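Local coordinates for cystathionine gamma-synthase (Xanthomonas oryzae pv. oryzae KACC 10331, PDB 6LD9), which probably catalyses cystathionine formation in methionine biosynthesis with pyridoxal 5'-phosphate as cofactor, which is held here as its imine with cystathionine, at residues 158-163 with 368-373; 151-156 with 180-185; 205-210 with 219-224; 89-94 with 117-122. The protein carries 2 engineered substitutions. All blocks are in the same frame, centred on the assembly; numbering follows the deposited sequence.

Contact 1 of 4, residues 158-163 with 368-373; sequences SNPLLR and DGLLRL. With E9U ((2~{S})-4-[(2~{R})-2-azanyl-3-oxidanyl-3-oxidanylidene-propyl]sulfanyl-2-[(~{E})-[2-methyl-3-oxidanyl-5-(phosphonooxymethyl)pyridin-4-yl]methylideneamino]butanoic acid), chain G.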
# COMPACT_ATOMS: atom_id res chain seq x y z
N SER C 158 15.57 -28.52 -10.85
CA SER C 158 16.16 -27.53 -11.77
C SER C 158 15.05 -26.90 -12.67
O SER C 158 14.04 -27.53 -12.95
CB SER C 158 17.29 -28.18 -12.56
OG SER C 158 16.84 -29.08 -13.60
N ASN C 159 15.27 -25.68 -13.12
CA ASN C 159 14.34 -24.89 -13.95
C ASN C 159 14.93 -24.88 -15.34
O ASN C 159 15.93 -24.21 -15.51
CB ASN C 159 14.26 -23.49 -13.35
CG ASN C 159 13.45 -22.49 -14.15
OD1 ASN C 159 13.39 -21.32 -13.71
ND2 ASN C 159 12.79 -22.93 -15.24
N PRO C 160 14.31 -25.45 -16.40
CA PRO C 160 12.94 -25.98 -16.37
C PRO C 160 12.75 -27.48 -16.66
O PRO C 160 11.63 -27.88 -16.88
CB PRO C 160 12.43 -25.27 -17.62
CG PRO C 160 13.55 -25.59 -18.64
CD PRO C 160 14.81 -25.40 -17.79
N LEU C 161 13.80 -28.28 -16.59
CA LEU C 161 13.70 -29.75 -16.84
C LEU C 161 13.49 -30.61 -15.58
O LEU C 161 13.36 -31.83 -15.73
CB LEU C 161 14.97 -30.12 -17.57
CG LEU C 161 14.93 -29.64 -19.02
CD1 LEU C 161 16.34 -29.55 -19.57
CD2 LEU C 161 14.04 -30.57 -19.86
N LEU C 162 13.37 -30.01 -14.41
CA LEU C 162 13.07 -30.68 -13.12
C LEU C 162 14.08 -31.82 -12.83
O LEU C 162 13.67 -32.86 -12.38
CB LEU C 162 11.62 -31.19 -13.18
CG LEU C 162 10.49 -30.17 -13.09
CD1 LEU C 162 10.61 -29.33 -11.86
CD2 LEU C 162 10.43 -29.28 -14.29
N ARG C 163 15.35 -31.64 -13.14
CA ARG C 163 16.41 -32.62 -12.77
C ARG C 163 16.62 -32.53 -11.26
O ARG C 163 16.55 -31.46 -10.71
CB ARG C 163 17.66 -32.44 -13.66
CG ARG C 163 17.39 -32.98 -15.07
CD ARG C 163 18.57 -33.57 -15.90
NE ARG C 163 19.15 -32.33 -16.37
CZ ARG C 163 19.12 -31.83 -17.60
NH1 ARG C 163 18.71 -32.48 -18.65
NH2 ARG C 163 19.56 -30.60 -17.77
N ASP C 368 14.15 -26.19 -28.12
CA ASP C 368 13.31 -25.11 -28.68
C ASP C 368 11.81 -25.50 -28.67
O ASP C 368 11.01 -24.60 -28.95
CB ASP C 368 13.80 -24.74 -30.10
CG ASP C 368 15.13 -23.96 -30.21
OD1 ASP C 368 15.85 -23.65 -29.16
OD2 ASP C 368 15.49 -23.67 -31.38
N GLY C 369 11.42 -26.76 -28.38
CA GLY C 369 9.99 -27.12 -28.33
C GLY C 369 9.46 -27.29 -26.89
O GLY C 369 8.37 -27.81 -26.67
N LEU C 370 10.26 -26.95 -25.89
CA LEU C 370 9.86 -27.19 -24.48
C LEU C 370 8.88 -26.09 -24.03
O LEU C 370 9.15 -24.85 -24.24
CB LEU C 370 11.13 -27.28 -23.61
CG LEU C 370 10.92 -27.74 -22.17
CD1 LEU C 370 10.64 -29.22 -22.13
CD2 LEU C 370 12.12 -27.36 -21.27
N LEU C 371 7.74 -26.55 -23.48
CA LEU C 371 6.73 -25.77 -22.71
C LEU C 371 6.79 -26.16 -21.22
O LEU C 371 6.98 -27.33 -20.92
CB LEU C 371 5.37 -26.10 -23.30
CG LEU C 371 5.21 -25.64 -24.74
CD1 LEU C 371 3.82 -25.99 -25.24
CD2 LEU C 371 5.48 -24.15 -24.83
N ARG C 372 6.73 -25.15 -20.36
CA ARG C 372 6.82 -25.22 -18.90
C ARG C 372 5.47 -24.76 -18.31
O ARG C 372 5.05 -23.65 -18.57
CB ARG C 372 7.95 -24.31 -18.44
CG ARG C 372 8.35 -24.55 -17.01
CD ARG C 372 9.29 -23.54 -16.44
NE ARG C 372 8.63 -22.27 -16.28
CZ ARG C 372 9.25 -21.16 -15.87
NH1 ARG C 372 10.53 -21.16 -15.58
NH2 ARG C 372 8.57 -20.03 -15.72
N LEU C 373 4.84 -25.58 -17.47
CA LEU C 373 3.61 -25.21 -16.75
C LEU C 373 3.94 -24.90 -15.31
O LEU C 373 4.71 -25.62 -14.72
CB LEU C 373 2.63 -26.37 -16.81
CG LEU C 373 2.32 -26.82 -18.22
CD1 LEU C 373 1.45 -28.02 -18.15
CD2 LEU C 373 1.67 -25.71 -19.02
N1 E9U G . 16.11 -18.71 -8.87
C2 E9U G . 15.24 -19.44 -9.65
C3 E9U G . 14.29 -18.80 -10.57
N E9U G . 12.62 -17.38 -12.38
CA E9U G . 11.62 -16.75 -13.27
C E9U G . 11.09 -17.85 -14.15
O E9U G . 11.84 -18.87 -14.35
CB E9U G . 12.30 -15.60 -14.02
CG E9U G . 11.61 -15.15 -15.24
SD E9U G . 12.71 -14.61 -16.51
CE E9U G . 13.24 -12.93 -16.27
CZ E9U G . 13.58 -11.77 -17.25
CH E9U G . 15.04 -11.50 -17.19
NH E9U G . 13.00 -11.64 -18.60
C2A E9U G . 15.22 -20.95 -9.56
C4 E9U G . 14.30 -17.36 -10.64
C4A E9U G . 13.38 -16.69 -11.58
C5 E9U G . 15.25 -16.68 -9.74
C5A E9U G . 15.36 -15.20 -9.67
C6 E9U G . 16.10 -17.41 -8.89
O1P E9U G . 13.09 -13.12 -10.52
O2P E9U G . 12.89 -12.92 -8.00
O3 E9U G . 13.49 -19.51 -11.35
O3P E9U G . 14.98 -12.19 -9.09
O4P E9U G . 14.37 -14.64 -8.81
OT E9U G . 9.96 -17.70 -14.71
OX1 E9U G . 15.69 -11.10 -18.13
OX2 E9U G . 15.62 -11.64 -16.12
P E9U G . 13.79 -13.12 -9.17
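Arg372 and Asn159 meet with their side chains crossing at about a right angle, and the amide and guanidinium planes are turned 42° against each other. The amide of Asn159 comes up at the guanidinium edge, its CG 3.5 Å from NH1 of Arg372. Nearer the strand, the aliphatic part of the arginine lies against the proline ring, with CD of Arg372 3.8 Å from CB of Pro160. A cis peptide bond precedes Pro160, whose ring faces the strand. The next inward-pointing residue of that strand, Leu370, brings its CD2 branch to 3.5 Å from CG of Pro160. The same methyl also reaches CD2 of Leu161, at 4.0 Å, and Tyr287 packs against both leucines. CG of Arg372 lies opposite the backbone N (chi1 -166°) and the chain bends at chi3 (69°), which carries the guanidinium past Asn159 to the ligand. There NH1 donates to E9U O and NH2 to E9U OT, each at 2.9 Å and nearly straight. Two parallel bonds from one guanidinium fix the rotation of the carboxylate next to the imine nitrogen. The positive charge probably balances that carboxylate, consistent with the arginine that holds the substrate alpha-carboxylate in PLP enzymes of this fold, while Pro160, itself packed against Leu370, supports the aliphatic part of the arginine.

Contact 2 of 4, residues 151-156 with 180-185; sequences LVLIET and LTVVDN. With E9U ((2~{S})-4-[(2~{R})-2-azanyl-3-oxidanyl-3-oxidanylidene-propyl]sulfanyl-2-[(~{E})-[2-methyl-3-oxidanyl-5-(phosphonooxymethyl)pyridin-4-yl]methylideneamino]butanoic acid), chain G.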
# COMPACT_ATOMS: atom_id res chain seq x y z
N LEU C 151 32.80 -22.52 -3.12
CA LEU C 151 31.33 -22.52 -3.06
C LEU C 151 30.78 -23.38 -4.19
O LEU C 151 31.23 -23.22 -5.33
CB LEU C 151 30.81 -21.07 -3.16
CG LEU C 151 29.28 -20.94 -3.02
CD1 LEU C 151 28.85 -21.42 -1.66
CD2 LEU C 151 28.81 -19.54 -3.21
N VAL C 152 29.84 -24.25 -3.84
CA VAL C 152 28.98 -24.99 -4.79
C VAL C 152 27.54 -24.51 -4.59
O VAL C 152 27.01 -24.52 -3.40
CB VAL C 152 29.07 -26.50 -4.51
CG1 VAL C 152 28.31 -27.32 -5.53
CG2 VAL C 152 30.52 -26.95 -4.49
N LEU C 153 26.90 -24.25 -5.72
CA LEU C 153 25.47 -23.96 -5.83
C LEU C 153 24.75 -25.13 -6.49
O LEU C 153 25.13 -25.58 -7.58
CB LEU C 153 25.28 -22.70 -6.66
CG LEU C 153 23.83 -22.18 -6.75
CD1 LEU C 153 23.78 -20.69 -6.47
CD2 LEU C 153 23.27 -22.39 -8.12
N ILE C 154 23.64 -25.50 -5.85
CA ILE C 154 22.67 -26.52 -6.29
C ILE C 154 21.31 -25.86 -6.53
O ILE C 154 20.84 -25.14 -5.65
CB ILE C 154 22.59 -27.57 -5.16
CG1 ILE C 154 23.93 -28.23 -4.90
CG2 ILE C 154 21.50 -28.58 -5.44
CD1 ILE C 154 23.98 -28.98 -3.61
N GLU C 155 20.67 -26.15 -7.64
CA GLU C 155 19.30 -25.72 -7.93
C GLU C 155 18.51 -27.00 -8.18
O GLU C 155 18.65 -27.59 -9.28
CB GLU C 155 19.35 -24.74 -9.08
CG GLU C 155 17.97 -24.21 -9.44
CD GLU C 155 17.85 -23.51 -10.79
OE1 GLU C 155 17.02 -23.99 -11.62
OE2 GLU C 155 18.58 -22.45 -11.02
N THR C 156 17.81 -27.50 -7.17
CA THR C 156 17.03 -28.76 -7.27
C THR C 156 15.63 -28.52 -6.71
O THR C 156 15.47 -27.97 -5.62
CB THR C 156 17.72 -29.98 -6.63
OG1 THR C 156 16.94 -31.16 -6.89
CG2 THR C 156 17.93 -29.80 -5.15
N LEU C 180 31.86 -24.48 0.87
CA LEU C 180 30.48 -24.10 1.27
C LEU C 180 29.50 -24.54 0.17
O LEU C 180 29.89 -24.66 -1.01
CB LEU C 180 30.40 -22.58 1.52
CG LEU C 180 31.37 -22.08 2.60
CD1 LEU C 180 31.58 -20.57 2.46
CD2 LEU C 180 30.91 -22.45 4.00
N THR C 181 28.28 -24.74 0.60
CA THR C 181 27.13 -25.14 -0.22
C THR C 181 26.03 -24.12 -0.07
O THR C 181 25.66 -23.79 1.11
CB THR C 181 26.58 -26.51 0.20
OG1 THR C 181 27.10 -26.84 1.51
CG2 THR C 181 27.02 -27.55 -0.79
N VAL C 182 25.44 -23.75 -1.20
CA VAL C 182 24.21 -22.95 -1.21
C VAL C 182 23.20 -23.63 -2.11
O VAL C 182 23.60 -24.13 -3.21
CB VAL C 182 24.51 -21.51 -1.66
CG1 VAL C 182 25.13 -21.41 -3.06
CG2 VAL C 182 23.23 -20.69 -1.56
N VAL C 183 21.94 -23.71 -1.66
CA VAL C 183 20.87 -24.37 -2.46
C VAL C 183 19.79 -23.36 -2.82
O VAL C 183 19.28 -22.75 -1.91
CB VAL C 183 20.25 -25.56 -1.71
CG1 VAL C 183 19.21 -26.28 -2.58
CG2 VAL C 183 21.35 -26.51 -1.30
N ASP C 184 19.49 -23.24 -4.10
CA ASP C 184 18.36 -22.44 -4.61
C ASP C 184 17.12 -23.32 -4.49
O ASP C 184 16.98 -24.23 -5.24
CB ASP C 184 18.59 -21.92 -6.04
CG ASP C 184 17.49 -20.96 -6.52
OD1 ASP C 184 16.37 -21.00 -5.93
OD2 ASP C 184 17.73 -20.23 -7.52
N ASN C 185 16.25 -23.00 -3.57
CA ASN C 185 15.11 -23.87 -3.17
C ASN C 185 13.80 -23.21 -3.61
O ASN C 185 12.76 -23.48 -3.01
CB ASN C 185 15.18 -24.12 -1.65
CG ASN C 185 14.19 -25.13 -1.13
OD1 ASN C 185 13.68 -25.01 0.01
ND2 ASN C 185 13.95 -26.13 -1.94
N1 E9U G . 16.11 -18.71 -8.87
C2 E9U G . 15.24 -19.44 -9.65
C3 E9U G . 14.29 -18.80 -10.57
N E9U G . 12.62 -17.38 -12.38
CA E9U G . 11.62 -16.75 -13.27
C E9U G . 11.09 -17.85 -14.15
O E9U G . 11.84 -18.87 -14.35
CB E9U G . 12.30 -15.60 -14.02
CG E9U G . 11.61 -15.15 -15.24
SD E9U G . 12.71 -14.61 -16.51
CE E9U G . 13.24 -12.93 -16.27
CZ E9U G . 13.58 -11.77 -17.25
CH E9U G . 15.04 -11.50 -17.19
NH E9U G . 13.00 -11.64 -18.60
C2A E9U G . 15.22 -20.95 -9.56
C4 E9U G . 14.30 -17.36 -10.64
C4A E9U G . 13.38 -16.69 -11.58
C5 E9U G . 15.25 -16.68 -9.74
C5A E9U G . 15.36 -15.20 -9.67
C6 E9U G . 16.10 -17.41 -8.89
O1P E9U G . 13.09 -13.12 -10.52
O2P E9U G . 12.89 -12.92 -8.00
O3 E9U G . 13.49 -19.51 -11.35
O3P E9U G . 14.98 -12.19 -9.09
O4P E9U G . 14.37 -14.64 -8.81
OT E9U G . 9.96 -17.70 -14.71
OX1 E9U G . 15.69 -11.10 -18.13
OX2 E9U G . 15.62 -11.64 -16.12
P E9U G . 13.79 -13.12 -9.17
O HOH W 1 19.66 -20.40 -9.33
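Val182 sits at the apolar centre, its CG1 3.7 Å from CD1 of Leu153 and 4.0 Å from CD1 of Leu151. With chi1 at 59°, this methyl lies between the valine's backbone N and carbonyl carbon, which brings it over the neighbouring strand. The other face is held more loosely, by CB of Ile154 and CG2 of Val183 at 4.2 Å. Between the faces run four near-straight backbone hydrogen bonds, donated by Val152, Val182, Ile154 and Asp184, and they fix a parallel register from Leu151 with Leu180 to Ile154 with Val183. At the C-terminal end, Glu155 and Asp184 extend side by side in the same direction, with their carboxylate planes 66° apart. A water donates to both, 2.9 Å from OE2 of Glu155 and 2.7 Å from OD2 of Asp184, and so bridges the two carboxylates. Each acid has a further anchor: Tyr112 N binds OE2 of Glu155, and Thr186 OG1 binds OD1 of Asp184. OD2 of Asp184 approaches N1 of E9U to 2.6 Å, the position of the aspartate that faces the pyridine nitrogen in fold type I PLP enzymes. Joined through helix 167-176, the two strands form a beta-alpha-beta crossover of the central sheet, with the cofactor at their C-terminal ends.

Contact 3 of 4, residues 205-210 with 219-224; sequences HSTTKY and GGAVVA. With E9U ((2~{S})-4-[(2~{R})-2-azanyl-3-oxidanyl-3-oxidanylidene-propyl]sulfanyl-2-[(~{E})-[2-methyl-3-oxidanyl-5-(phosphonooxymethyl)pyridin-4-yl]methylideneamino]butanoic acid), chain G.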
# COMPACT_ATOMS: atom_id res chain seq x y z
N HIS C 205 16.02 -18.20 -1.93
CA HIS C 205 14.70 -18.25 -2.59
C HIS C 205 14.49 -16.99 -3.42
O HIS C 205 14.82 -15.88 -2.94
CB HIS C 205 13.61 -18.24 -1.50
CG HIS C 205 13.49 -19.50 -0.74
ND1 HIS C 205 12.84 -20.62 -1.27
CD2 HIS C 205 13.87 -19.80 0.54
CE1 HIS C 205 12.85 -21.58 -0.35
NE2 HIS C 205 13.54 -21.11 0.76
N SER C 206 13.84 -17.12 -4.55
CA SER C 206 13.02 -16.00 -5.09
C SER C 206 11.70 -16.07 -4.35
O SER C 206 11.02 -17.05 -4.57
CB SER C 206 12.82 -16.13 -6.56
OG SER C 206 11.84 -15.24 -7.03
N THR C 207 11.42 -15.17 -3.42
CA THR C 207 10.11 -15.11 -2.74
C THR C 207 9.01 -14.69 -3.72
O THR C 207 7.83 -14.76 -3.36
CB THR C 207 10.14 -14.14 -1.57
OG1 THR C 207 10.50 -12.87 -2.11
CG2 THR C 207 11.07 -14.64 -0.50
N THR C 208 9.42 -14.25 -4.92
CA THR C 208 8.50 -13.87 -6.01
C THR C 208 7.56 -15.05 -6.34
O THR C 208 6.44 -14.84 -6.83
CB THR C 208 9.35 -13.48 -7.22
OG1 THR C 208 10.38 -12.56 -6.83
CG2 THR C 208 8.53 -12.89 -8.33
N LYS C 209 8.00 -16.27 -6.07
CA LYS C 209 7.36 -17.50 -6.58
C LYS C 209 6.39 -17.97 -5.48
O LYS C 209 5.44 -17.19 -5.12
CB LYS C 209 8.48 -18.39 -7.11
CG LYS C 209 9.47 -17.78 -8.16
CD LYS C 209 8.80 -16.74 -9.05
CE LYS C 209 9.45 -16.17 -10.31
NZ LYS C 209 10.91 -16.16 -10.22
N TYR C 210 6.48 -19.20 -5.00
CA TYR C 210 5.49 -19.76 -4.04
C TYR C 210 5.38 -19.03 -2.70
O TYR C 210 4.32 -18.98 -2.13
CB TYR C 210 5.78 -21.22 -3.73
CG TYR C 210 5.60 -22.09 -4.95
CD1 TYR C 210 4.35 -22.48 -5.35
CD2 TYR C 210 6.68 -22.51 -5.68
CE1 TYR C 210 4.16 -23.27 -6.47
CE2 TYR C 210 6.50 -23.33 -6.78
CZ TYR C 210 5.24 -23.74 -7.19
OH TYR C 210 5.08 -24.55 -8.32
N GLY C 219 11.05 -10.38 -4.93
CA GLY C 219 11.77 -10.50 -3.65
C GLY C 219 12.72 -11.69 -3.62
O GLY C 219 12.51 -12.67 -4.37
N GLY C 220 13.69 -11.67 -2.70
CA GLY C 220 14.56 -12.80 -2.43
C GLY C 220 14.78 -12.94 -0.95
O GLY C 220 14.43 -12.04 -0.22
N ALA C 221 15.29 -14.10 -0.53
CA ALA C 221 15.67 -14.37 0.86
C ALA C 221 16.88 -15.31 0.84
O ALA C 221 17.03 -16.09 -0.08
CB ALA C 221 14.52 -14.98 1.55
N VAL C 222 17.74 -15.16 1.81
CA VAL C 222 18.85 -16.10 2.04
C VAL C 222 18.74 -16.44 3.52
O VAL C 222 18.67 -15.52 4.31
CB VAL C 222 20.21 -15.45 1.78
CG1 VAL C 222 21.27 -16.53 1.90
CG2 VAL C 222 20.29 -14.84 0.44
N VAL C 223 18.80 -17.72 3.83
CA VAL C 223 18.88 -18.21 5.23
C VAL C 223 20.20 -18.97 5.36
O VAL C 223 20.44 -19.82 4.54
CB VAL C 223 17.65 -19.07 5.55
CG1 VAL C 223 17.76 -19.78 6.89
CG2 VAL C 223 16.39 -18.23 5.51
N ALA C 224 20.95 -18.72 6.40
CA ALA C 224 22.21 -19.42 6.69
C ALA C 224 22.02 -20.38 7.86
O ALA C 224 21.24 -19.98 8.75
CB ALA C 224 23.27 -18.42 7.01
N1 E9U G . 16.11 -18.71 -8.87
C2 E9U G . 15.24 -19.44 -9.65
C3 E9U G . 14.29 -18.80 -10.57
N E9U G . 12.62 -17.38 -12.38
CA E9U G . 11.62 -16.75 -13.27
C E9U G . 11.09 -17.85 -14.15
O E9U G . 11.84 -18.87 -14.35
CB E9U G . 12.30 -15.60 -14.02
CG E9U G . 11.61 -15.15 -15.24
SD E9U G . 12.71 -14.61 -16.51
CE E9U G . 13.24 -12.93 -16.27
CZ E9U G . 13.58 -11.77 -17.25
CH E9U G . 15.04 -11.50 -17.19
NH E9U G . 13.00 -11.64 -18.60
C2A E9U G . 15.22 -20.95 -9.56
C4 E9U G . 14.30 -17.36 -10.64
C4A E9U G . 13.38 -16.69 -11.58
C5 E9U G . 15.25 -16.68 -9.74
C5A E9U G . 15.36 -15.20 -9.67
C6 E9U G . 16.10 -17.41 -8.89
O1P E9U G . 13.09 -13.12 -10.52
O2P E9U G . 12.89 -12.92 -8.00
O3 E9U G . 13.49 -19.51 -11.35
O3P E9U G . 14.98 -12.19 -9.09
O4P E9U G . 14.37 -14.64 -8.81
OT E9U G . 9.96 -17.70 -14.71
OX1 E9U G . 15.69 -11.10 -18.13
OX2 E9U G . 15.62 -11.64 -16.12
P E9U G . 13.79 -13.12 -9.17
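A chi1 of -49° sets OG1 of Thr208 beside its own backbone N, where it accepts a hydrogen bond from Gly219 N (3.0 Å, 159° at the hydrogen). Ser206 takes the other course, its OG anti to the backbone N at 169°, and the two hydroxyls converge on one phosphate oxygen. Ser206 OG donates to E9U O2P at 2.7 Å, and Thr208 OG1 donates to the same atom at 2.8 Å. The backbones behind them run antiparallel: His205 and Ala221 form a hydrogen-bonded pair, N of each bonded to O of the other at 3.0 Å, and Ser206 and Gly220 form a non-hydrogen-bonded pair. A type I turn from Ser206 to Lys209 then leads away from the strand, and a weak bond from Thr207 N to Gly219 O joins its start to the partner segment. On the face away from the cofactor, CG2 of Thr207 packs against CB of Ala221 at 4.0 Å, with Leu72 touching both residues. Lys209, the predicted cofactor-linking lysine, is not attached here; its NZ is modelled too close to the ligand for its position to be certain. Because Thr208 OG1 accepts from Gly219 while donating to O2P, its hydroxyl is fixed in direction and would probably be polarised toward stronger donation to the phosphate.

Contact 4 of 4, residues 89-94 with 117-122; sequences GAINLV and RLFNAL. With E9U ((2~{S})-4-[(2~{R})-2-azanyl-3-oxidanyl-3-oxidanylidene-propyl]sulfanyl-2-[(~{E})-[2-methyl-3-oxidanyl-5-(phosphonooxymethyl)pyridin-4-yl]methylideneamino]butanoic acid), chain G.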
# COMPACT_ATOMS: atom_id res chain seq x y z
N GLY C 89 18.92 -10.77 -6.56
CA GLY C 89 19.67 -10.02 -5.55
C GLY C 89 20.13 -10.89 -4.41
O GLY C 89 21.15 -10.58 -3.84
N ALA C 90 19.37 -11.92 -4.04
CA ALA C 90 19.82 -12.91 -3.04
C ALA C 90 21.07 -13.67 -3.51
O ALA C 90 22.03 -13.94 -2.74
CB ALA C 90 18.67 -13.81 -2.80
N ILE C 91 21.09 -14.03 -4.78
CA ILE C 91 22.24 -14.76 -5.35
C ILE C 91 23.42 -13.80 -5.34
O ILE C 91 24.50 -14.17 -4.87
CB ILE C 91 21.87 -15.28 -6.73
CG1 ILE C 91 20.87 -16.39 -6.57
CG2 ILE C 91 23.05 -15.75 -7.55
CD1 ILE C 91 20.31 -16.76 -7.89
N ASN C 92 23.18 -12.57 -5.75
CA ASN C 92 24.22 -11.53 -5.72
C ASN C 92 24.74 -11.39 -4.30
O ASN C 92 25.99 -11.31 -4.06
CB ASN C 92 23.65 -10.22 -6.22
CG ASN C 92 24.78 -9.25 -6.47
OD1 ASN C 92 25.87 -9.66 -6.89
ND2 ASN C 92 24.52 -8.00 -6.22
N LEU C 93 23.84 -11.33 -3.34
CA LEU C 93 24.34 -11.16 -1.96
C LEU C 93 25.32 -12.31 -1.62
O LEU C 93 26.35 -12.07 -0.99
CB LEU C 93 23.13 -11.13 -1.03
CG LEU C 93 23.45 -11.10 0.44
CD1 LEU C 93 24.30 -9.89 0.70
CD2 LEU C 93 22.18 -11.09 1.29
N VAL C 94 24.97 -13.55 -1.92
CA VAL C 94 25.79 -14.73 -1.54
C VAL C 94 27.16 -14.62 -2.25
O VAL C 94 28.17 -14.68 -1.55
CB VAL C 94 25.07 -16.03 -1.88
CG1 VAL C 94 25.97 -17.25 -1.70
CG2 VAL C 94 23.85 -16.15 -1.02
N ARG C 117 23.28 -15.99 -16.45
CA ARG C 117 23.66 -14.64 -16.97
C ARG C 117 24.63 -14.00 -15.97
O ARG C 117 25.70 -13.54 -16.38
CB ARG C 117 22.43 -13.77 -17.20
CG ARG C 117 22.70 -12.32 -17.59
CD ARG C 117 21.38 -11.61 -17.96
NE ARG C 117 20.47 -11.73 -16.80
CZ ARG C 117 19.16 -11.78 -16.82
NH1 ARG C 117 18.46 -11.71 -17.93
NH2 ARG C 117 18.52 -11.90 -15.69
N LEU C 118 24.28 -14.03 -14.70
CA LEU C 118 25.04 -13.36 -13.63
C LEU C 118 26.37 -14.08 -13.41
O LEU C 118 27.37 -13.39 -13.24
CB LEU C 118 24.20 -13.35 -12.35
CG LEU C 118 24.92 -12.63 -11.20
CD1 LEU C 118 25.06 -11.13 -11.50
CD2 LEU C 118 24.22 -12.82 -9.90
N PHE C 119 26.38 -15.41 -13.28
CA PHE C 119 27.62 -16.20 -13.14
C PHE C 119 28.55 -15.84 -14.30
O PHE C 119 29.70 -15.53 -14.01
CB PHE C 119 27.37 -17.71 -13.07
CG PHE C 119 26.40 -18.18 -12.01
CD1 PHE C 119 26.36 -17.58 -10.76
CD2 PHE C 119 25.49 -19.20 -12.28
CE1 PHE C 119 25.47 -17.98 -9.79
CE2 PHE C 119 24.59 -19.61 -11.31
CZ PHE C 119 24.59 -19.00 -10.07
N ASN C 120 28.06 -15.81 -15.54
CA ASN C 120 28.96 -15.65 -16.74
C ASN C 120 29.46 -14.22 -16.79
O ASN C 120 30.67 -14.07 -17.01
CB ASN C 120 28.39 -16.28 -18.03
CG ASN C 120 28.43 -17.82 -17.92
OD1 ASN C 120 27.55 -18.53 -17.33
ND2 ASN C 120 29.53 -18.39 -18.41
N ALA C 121 28.64 -13.23 -16.41
CA ALA C 121 28.98 -11.80 -16.44
C ALA C 121 30.04 -11.51 -15.38
O ALA C 121 30.99 -10.74 -15.69
CB ALA C 121 27.76 -10.95 -16.23
N LEU C 122 29.89 -12.07 -14.18
CA LEU C 122 30.81 -11.70 -13.08
C LEU C 122 32.11 -12.48 -13.25
O LEU C 122 33.21 -11.96 -12.88
CB LEU C 122 30.13 -12.00 -11.76
CG LEU C 122 28.96 -11.09 -11.33
CD1 LEU C 122 28.49 -11.48 -9.94
CD2 LEU C 122 29.35 -9.60 -11.32
N1 E9U G . 16.11 -18.71 -8.87
C2 E9U G . 15.24 -19.44 -9.65
C3 E9U G . 14.29 -18.80 -10.57
N E9U G . 12.62 -17.38 -12.38
CA E9U G . 11.62 -16.75 -13.27
C E9U G . 11.09 -17.85 -14.15
O E9U G . 11.84 -18.87 -14.35
CB E9U G . 12.30 -15.60 -14.02
CG E9U G . 11.61 -15.15 -15.24
SD E9U G . 12.71 -14.61 -16.51
CE E9U G . 13.24 -12.93 -16.27
CZ E9U G . 13.58 -11.77 -17.25
CH E9U G . 15.04 -11.50 -17.19
NH E9U G . 13.00 -11.64 -18.60
C2A E9U G . 15.22 -20.95 -9.56
C4 E9U G . 14.30 -17.36 -10.64
C4A E9U G . 13.38 -16.69 -11.58
C5 E9U G . 15.25 -16.68 -9.74
C5A E9U G . 15.36 -15.20 -9.67
C6 E9U G . 16.10 -17.41 -8.89
O1P E9U G . 13.09 -13.12 -10.52
O2P E9U G . 12.89 -12.92 -8.00
O3 E9U G . 13.49 -19.51 -11.35
O3P E9U G . 14.98 -12.19 -9.09
O4P E9U G . 14.37 -14.64 -8.81
OT E9U G . 9.96 -17.70 -14.71
OX1 E9U G . 15.69 -11.10 -18.13
OX2 E9U G . 15.62 -11.64 -16.12
P E9U G . 13.79 -13.12 -9.17
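The helical segments 89-94 and 117-122 are 11.4 Å apart at their axes' closest approach and inclined by 38°, so the backbones stay well separated and side chains span the gap. The touching is done chiefly by CG2 of Ile91, which meets two residues at once. It lies 3.9 Å from CD2 of Leu118, the two side chains sliding past each other in opposite directions. Phe119 crosses Ile91 at about a right angle, and its CE1 stands 4.0 Å from the same methyl, which approaches the ring obliquely. Leu118 has CG anti to the backbone N (chi1 -178°), which sends its CD2 branch across to the other helix, to within 4.3 Å of Asn92 N. Farther along, CD1 of Leu122 comes to 4.4 Å from OD1 of Asn92, a marginal contact. Both segments belong to helices that flank strand 104-108 in sequence and pack on the sheet face carrying Leu151 and Leu153, a three-layer alpha/beta arrangement of the PLP-binding domain. The second subunit covers part of this pair: its Leu240 packs on Asn92 and its Ala239 on Leu118. The side chain of Arg117 extends from the helix, bends at chi3 (57°) and turns its guanidinium edge to the distal carboxylate of the ligand. NH1 donates to E9U OX1 at 2.8 Å and NH2 to E9U OX2 at 2.9 Å, while Arg59 of the second subunit, itself bonded to E9U, lies close by.

How the contacts relate
All four contacts are buried and all reach E9U, but at different groups. Contacts 2 and 3 belong to one sheet, in which strands 180-184 and 202-206 are neighbours; their backbone bonding is parallel in the first and antiparallel in the second. Contact 4 joins helices packed on that sheet: Val94 touches both Leu151 and Val222, and Phe119 touches Leu153. It is almost purely apolar between its segments, and only contacts 3 and 4 also touch the second subunit. Contact 1 instead ties a loop following strand 151-155 to the smaller, C-terminal sheet. Ligand chemistry follows position: arginines take carboxylates in contacts 1 and 4, hydroxyls the phosphate in contact 3, and an acid faces the pyridine nitrogen in contact 2.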